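Long-range contact in metallo-carboxypeptidase (PDB 4A39), which is a zinc-dependent M14 carboxypeptidase of the cytosolic type, which probably removes residues from the C-terminal ends of protein or peptide substrates: residues M14-Q26 with F49-P61. Residues are numbered along the deposited sequence; the frame is centred on the assembly and turned at random.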
loop_
_atom_site.group_PDB
_atom_site.type_symbol
_atom_site.label_atom_id
_atom_site.label_comp_id
_atom_site.label_asym_id
_atom_site.label_seq_id
_atom_site.Cartn_x
_atom_site.Cartn_y
_atom_site.Cartn_z
ATOM N N MET A 14 26.216 -19.775 6.584
ATOM C CA MET A 14 25.580 -18.440 6.399
ATOM C C MET A 14 24.683 -18.138 7.594
ATOM O O MET A 14 24.361 -19.029 8.379
ATOM C CB MET A 14 24.727 -18.434 5.128
ATOM C CG MET A 14 23.438 -19.233 5.268
ATOM S SD MET A 14 22.496 -19.372 3.744
ATOM C CE MET A 14 23.225 -20.853 3.053
ATOM N N GLN A 15 24.277 -16.879 7.728
ATOM C CA GLN A 15 23.396 -16.482 8.820
ATOM C C GLN A 15 22.224 -15.683 8.267
ATOM O O GLN A 15 22.403 -14.819 7.413
ATOM C CB GLN A 15 24.156 -15.647 9.854
ATOM C CG GLN A 15 25.277 -16.405 10.542
ATOM C CD GLN A 15 25.410 -16.043 12.009
ATOM O OE1 GLN A 15 25.682 -14.892 12.359
ATOM N NE2 GLN A 15 25.212 -17.029 12.879
ATOM N N ILE A 16 21.027 -15.991 8.755
ATOM C CA ILE A 16 19.810 -15.322 8.313
ATOM C C ILE A 16 19.144 -14.671 9.516
ATOM O O ILE A 16 19.125 -15.241 10.607
ATOM C CB ILE A 16 18.843 -16.335 7.656
ATOM C CG1 ILE A 16 19.521 -16.951 6.428
ATOM C CG2 ILE A 16 17.532 -15.652 7.273
ATOM C CD1 ILE A 16 18.708 -18.011 5.712
ATOM N N ARG A 17 18.609 -13.472 9.317
ATOM C CA ARG A 17 17.963 -12.750 10.403
ATOM C C ARG A 17 16.903 -11.775 9.900
ATOM O O ARG A 17 16.890 -11.398 8.725
ATOM C CB ARG A 17 19.020 -11.995 11.219
ATOM C CG ARG A 17 19.778 -10.928 10.447
ATOM C CD ARG A 17 20.970 -10.418 11.255
ATOM N NE ARG A 17 21.762 -9.427 10.531
ATOM C CZ ARG A 17 21.421 -8.149 10.387
ATOM N NH1 ARG A 17 20.300 -7.689 10.929
ATOM N NH2 ARG A 17 22.208 -7.325 9.707
ATOM N N ALA A 18 16.014 -11.373 10.801
ATOM C CA ALA A 18 14.941 -10.443 10.465
ATOM C C ALA A 18 14.728 -9.459 11.609
ATOM O O ALA A 18 13.626 -8.940 11.791
ATOM C CB ALA A 18 13.655 -11.211 10.196
ATOM N N ASP A 19 15.792 -9.203 12.365
ATOM C CA ASP A 19 15.741 -8.297 13.508
ATOM C C ASP A 19 15.906 -6.837 13.096
ATOM O O ASP A 19 16.883 -6.176 13.454
ATOM C CB ASP A 19 16.816 -8.691 14.533
ATOM C CG ASP A 19 18.229 -8.618 13.969
ATOM O OD1 ASP A 19 18.431 -8.984 12.791
ATOM O OD2 ASP A 19 19.145 -8.204 14.716
ATOM N N PHE A 20 14.934 -6.345 12.338
ATOM C CA PHE A 20 14.941 -4.969 11.859
ATOM C C PHE A 20 13.552 -4.536 11.392
ATOM O O PHE A 20 12.624 -5.344 11.328
ATOM C CB PHE A 20 15.962 -4.808 10.722
ATOM C CG PHE A 20 15.879 -5.878 9.667
ATOM C CD1 PHE A 20 14.836 -5.891 8.743
ATOM C CD2 PHE A 20 16.842 -6.883 9.605
ATOM C CE1 PHE A 20 14.755 -6.893 7.772
ATOM C CE2 PHE A 20 16.771 -7.887 8.640
ATOM C CZ PHE A 20 15.725 -7.892 7.722
ATOM N N ASP A 21 13.426 -3.251 11.072
ATOM C CA ASP A 21 12.168 -2.660 10.619
ATOM C C ASP A 21 11.503 -3.474 9.503
ATOM O O ASP A 21 12.084 -3.657 8.434
ATOM C CB ASP A 21 12.436 -1.234 10.130
ATOM C CG ASP A 21 11.166 -0.464 9.824
ATOM O OD1 ASP A 21 10.230 -1.055 9.248
ATOM O OD2 ASP A 21 11.114 0.742 10.147
ATOM N N SER A 22 10.284 -3.945 9.771
ATOM C CA SER A 22 9.470 -4.742 8.841
ATOM C C SER A 22 9.998 -6.147 8.588
ATOM O O SER A 22 9.530 -6.847 7.688
ATOM C CB SER A 22 9.280 -4.017 7.496
ATOM O OG SER A 22 10.419 -4.114 6.658
ATOM N N GLY A 23 10.971 -6.566 9.386
ATOM C CA GLY A 23 11.507 -7.902 9.218
ATOM C C GLY A 23 10.493 -8.973 9.587
ATOM O O GLY A 23 9.688 -8.795 10.503
ATOM N N ASN A 24 10.516 -10.081 8.857
ATOM C CA ASN A 24 9.622 -11.199 9.139
ATOM C C ASN A 24 10.130 -12.511 8.560
ATOM O O ASN A 24 10.169 -12.699 7.338
ATOM C CB ASN A 24 8.208 -10.946 8.598
ATOM C CG ASN A 24 7.247 -12.085 8.927
ATOM O OD1 ASN A 24 7.613 -13.259 8.850
ATOM N ND2 ASN A 24 6.013 -11.744 9.282
ATOM N N ILE A 25 10.526 -13.413 9.452
ATOM C CA ILE A 25 10.985 -14.742 9.065
ATOM C C ILE A 25 11.405 -15.529 10.301
ATOM O O ILE A 25 11.797 -14.949 11.317
ATOM C CB ILE A 25 12.192 -14.688 8.087
ATOM C CG1 ILE A 25 12.196 -15.933 7.195
ATOM C CG2 ILE A 25 13.506 -14.642 8.851
ATOM C CD1 ILE A 25 11.069 -15.960 6.192
ATOM N N GLN A 26 11.295 -16.850 10.197
ATOM C CA GLN A 26 11.710 -17.776 11.246
ATOM C C GLN A 26 12.666 -18.722 10.526
ATOM O O GLN A 26 12.308 -19.301 9.503
ATOM C CB GLN A 26 10.516 -18.566 11.802
ATOM C CG GLN A 26 9.518 -17.727 12.614
ATOM C CD GLN A 26 10.012 -17.382 14.011
ATOM O OE1 GLN A 26 11.171 -17.018 14.202
ATOM N NE2 GLN A 26 9.119 -17.479 14.995
ATOM N N PHE A 49 -0.642 -14.035 7.797
ATOM C CA PHE A 49 0.736 -13.938 7.355
ATOM C C PHE A 49 0.844 -14.162 5.862
ATOM O O PHE A 49 0.018 -14.852 5.260
ATOM C CB PHE A 49 1.685 -14.888 8.113
ATOM C CG PHE A 49 1.524 -16.352 7.783
ATOM C CD1 PHE A 49 2.250 -16.931 6.743
ATOM C CD2 PHE A 49 0.720 -17.169 8.566
ATOM C CE1 PHE A 49 2.181 -18.303 6.498
ATOM C CE2 PHE A 49 0.644 -18.539 8.331
ATOM C CZ PHE A 49 1.377 -19.111 7.297
ATOM N N GLN A 50 1.846 -13.518 5.274
ATOM C CA GLN A 50 2.151 -13.625 3.851
ATOM C C GLN A 50 3.423 -12.819 3.610
ATOM O O GLN A 50 4.333 -13.277 2.925
ATOM C CB GLN A 50 1.015 -13.073 2.986
ATOM C CG GLN A 50 1.213 -13.351 1.494
ATOM C CD GLN A 50 0.268 -14.412 0.946
ATOM O OE1 GLN A 50 -0.393 -15.129 1.698
ATOM N NE2 GLN A 50 0.208 -14.517 -0.379
ATOM N N TRP A 51 3.474 -11.618 4.183
ATOM C CA TRP A 51 4.639 -10.748 4.056
ATOM C C TRP A 51 5.859 -11.362 4.739
ATOM O O TRP A 51 5.755 -11.921 5.828
ATOM C CB TRP A 51 4.343 -9.365 4.670
ATOM C CG TRP A 51 5.573 -8.520 4.899
ATOM C CD1 TRP A 51 6.353 -8.488 6.024
ATOM C CD2 TRP A 51 6.199 -7.640 3.954
ATOM N NE1 TRP A 51 7.424 -7.648 5.835
ATOM C CE2 TRP A 51 7.356 -7.115 4.572
ATOM C CE3 TRP A 51 5.897 -7.247 2.641
ATOM C CZ2 TRP A 51 8.213 -6.216 3.923
ATOM C CZ3 TRP A 51 6.751 -6.353 1.994
ATOM C CH2 TRP A 51 7.895 -5.849 2.638
ATOM N N PHE A 52 7.006 -11.281 4.072
ATOM C CA PHE A 52 8.259 -11.786 4.621
ATOM C C PHE A 52 9.344 -10.792 4.234
ATOM O O PHE A 52 9.202 -10.063 3.254
ATOM C CB PHE A 52 8.582 -13.191 4.075
ATOM C CG PHE A 52 8.769 -13.249 2.581
ATOM C CD1 PHE A 52 10.010 -12.989 2.005
ATOM C CD2 PHE A 52 7.705 -13.588 1.752
ATOM C CE1 PHE A 52 10.188 -13.068 0.622
ATOM C CE2 PHE A 52 7.866 -13.671 0.371
ATOM C CZ PHE A 52 9.114 -13.409 -0.198
ATOM N N HIS A 53 10.412 -10.753 5.022
ATOM C CA HIS A 53 11.523 -9.841 4.778
ATOM C C HIS A 53 12.679 -10.293 5.663
ATOM O O HIS A 53 12.576 -10.273 6.886
ATOM C CB HIS A 53 11.099 -8.407 5.137
ATOM C CG HIS A 53 12.148 -7.370 4.875
ATOM N ND1 HIS A 53 12.007 -6.059 5.279
ATOM C CD2 HIS A 53 13.349 -7.444 4.251
ATOM C CE1 HIS A 53 13.076 -5.371 4.918
ATOM N NE2 HIS A 53 13.905 -6.187 4.292
ATOM N N PHE A 54 13.777 -10.712 5.044
ATOM C CA PHE A 54 14.932 -11.167 5.803
ATOM C C PHE A 54 16.247 -10.887 5.100
ATOM O O PHE A 54 16.283 -10.617 3.898
ATOM C CB PHE A 54 14.836 -12.672 6.112
ATOM C CG PHE A 54 14.749 -13.549 4.891
ATOM C CD1 PHE A 54 13.517 -13.832 4.307
ATOM C CD2 PHE A 54 15.902 -14.102 4.328
ATOM C CE1 PHE A 54 13.432 -14.656 3.182
ATOM C CE2 PHE A 54 15.826 -14.926 3.203
ATOM C CZ PHE A 54 14.587 -15.203 2.630
ATOM N N LYS A 55 17.331 -10.948 5.866
ATOM C CA LYS A 55 18.664 -10.712 5.331
ATOM C C LYS A 55 19.516 -11.968 5.468
ATOM O O LYS A 55 19.420 -12.694 6.460
ATOM C CB LYS A 55 19.351 -9.560 6.077
ATOM C CG LYS A 55 18.699 -8.200 5.891
ATOM C CD LYS A 55 19.551 -7.106 6.523
ATOM C CE LYS A 55 18.861 -5.756 6.463
ATOM N NZ LYS A 55 19.692 -4.681 7.080
ATOM N N VAL A 56 20.337 -12.230 4.455
ATOM C CA VAL A 56 21.235 -13.381 4.472
ATOM C C VAL A 56 22.656 -12.826 4.440
ATOM O O VAL A 56 22.959 -11.933 3.652
ATOM C CB VAL A 56 21.027 -14.295 3.240
ATOM C CG1 VAL A 56 21.850 -15.570 3.390
ATOM C CG2 VAL A 56 19.553 -14.639 3.084
ATOM N N GLU A 57 23.528 -13.339 5.298
ATOM C CA GLU A 57 24.907 -12.871 5.325
ATOM C C GLU A 57 25.850 -14.068 5.341
ATOM O O GLU A 57 25.454 -15.170 5.720
ATOM C CB GLU A 57 25.144 -11.987 6.559
ATOM C CG GLU A 57 24.180 -10.815 6.659
ATOM C CD GLU A 57 24.308 -10.026 7.955
ATOM O OE1 GLU A 57 24.793 -10.580 8.964
ATOM O OE2 GLU A 57 23.897 -8.845 7.961
ATOM N N GLY A 58 27.086 -13.848 4.907
ATOM C CA GLY A 58 28.077 -14.912 4.885
ATOM C C GLY A 58 27.891 -15.969 3.805
ATOM O O GLY A 58 28.328 -17.107 3.969
ATOM N N MET A 59 27.252 -15.606 2.696
ATOM C CA MET A 59 27.038 -16.567 1.618
ATOM C C MET A 59 28.320 -16.809 0.831
ATOM O O MET A 59 29.102 -15.883 0.596
ATOM C CB MET A 59 25.945 -16.074 0.666
ATOM C CG MET A 59 24.599 -15.832 1.321
ATOM S SD MET A 59 23.343 -15.386 0.107
ATOM C CE MET A 59 23.851 -13.735 -0.297
ATOM N N ALA A 60 28.530 -18.056 0.425
ATOM C CA ALA A 60 29.718 -18.419 -0.340
ATOM C C ALA A 60 29.571 -17.976 -1.791
ATOM O O ALA A 60 28.461 -17.905 -2.317
ATOM C CB ALA A 60 29.944 -19.927 -0.268
ATOM N N PRO A 61 30.695 -17.669 -2.459
ATOM C CA PRO A 61 30.676 -17.229 -3.859
ATOM C C PRO A 61 30.458 -18.372 -4.845
ATOM O O PRO A 61 30.727 -19.532 -4.530
ATOM C CB PRO A 61 32.047 -16.588 -4.026
ATOM C CG PRO A 61 32.906 -17.489 -3.191
ATOM C CD PRO A 61 32.071 -17.662 -1.930
#
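Gln15 to Arg17 pair with Lys55 to Glu57 as antiparallel beta strands at one border of the N-terminal beta domain that cytosolic carboxypeptidases carry before their catalytic domain; the other edge of strand 53-57 pairs antiparallel with strand 118-121. Gln15 and Glu57 form one hydrogen-bonded pair, Arg17 and Lys55 the next, with Lys55 N 2.9 Å from Arg17 O. Between them Ile16 and Val56 turn to the apolar face, where Ile16 CG2 lies 3.7 Å from Phe54 CD2 and Leu38 adds to the packing. The other face, with Gln15, Arg17, Lys55 and Glu57, is partly open to solvent and takes long polar side chains. There the Arg17 guanidinium reaches Glu57 through NH2, 2.9 Å from OE2, its plane turned 73° from the carboxylate, while NH1 forms a salt bridge with Asp19 OD1; held by two acids, the group is restrained in its rotation. Beyond Ala18 the first chain loops out, and a type II turn from Phe20 to Gly23 brings it back to bridge His53 through Asn24. The extended Lys55 chain passes the rim of the Phe20 ring, CG 3.4 Å from CE2, and sets CE over one face in a CH-pi contact, with NZ placed for a cation-pi interaction 4.8 Å from the centroid. The ring's edge meets the His53 ring in a T-shaped pair, CE1 standing over the centre of the imidazole. His53 has CG anti to its backbone N (chi1 -178°), which carries the ring alongside the turn, where ND1 donates in the ring plane to Ser22 OG. Trp51 stacks on His184, next in sequence to the zinc ligand Glu183, and ties this turn to the catalytic domain: its indole NE1 gives a nearly straight bond (172°) to Ser22 O, 2.9 Å away and lying in the ring plane.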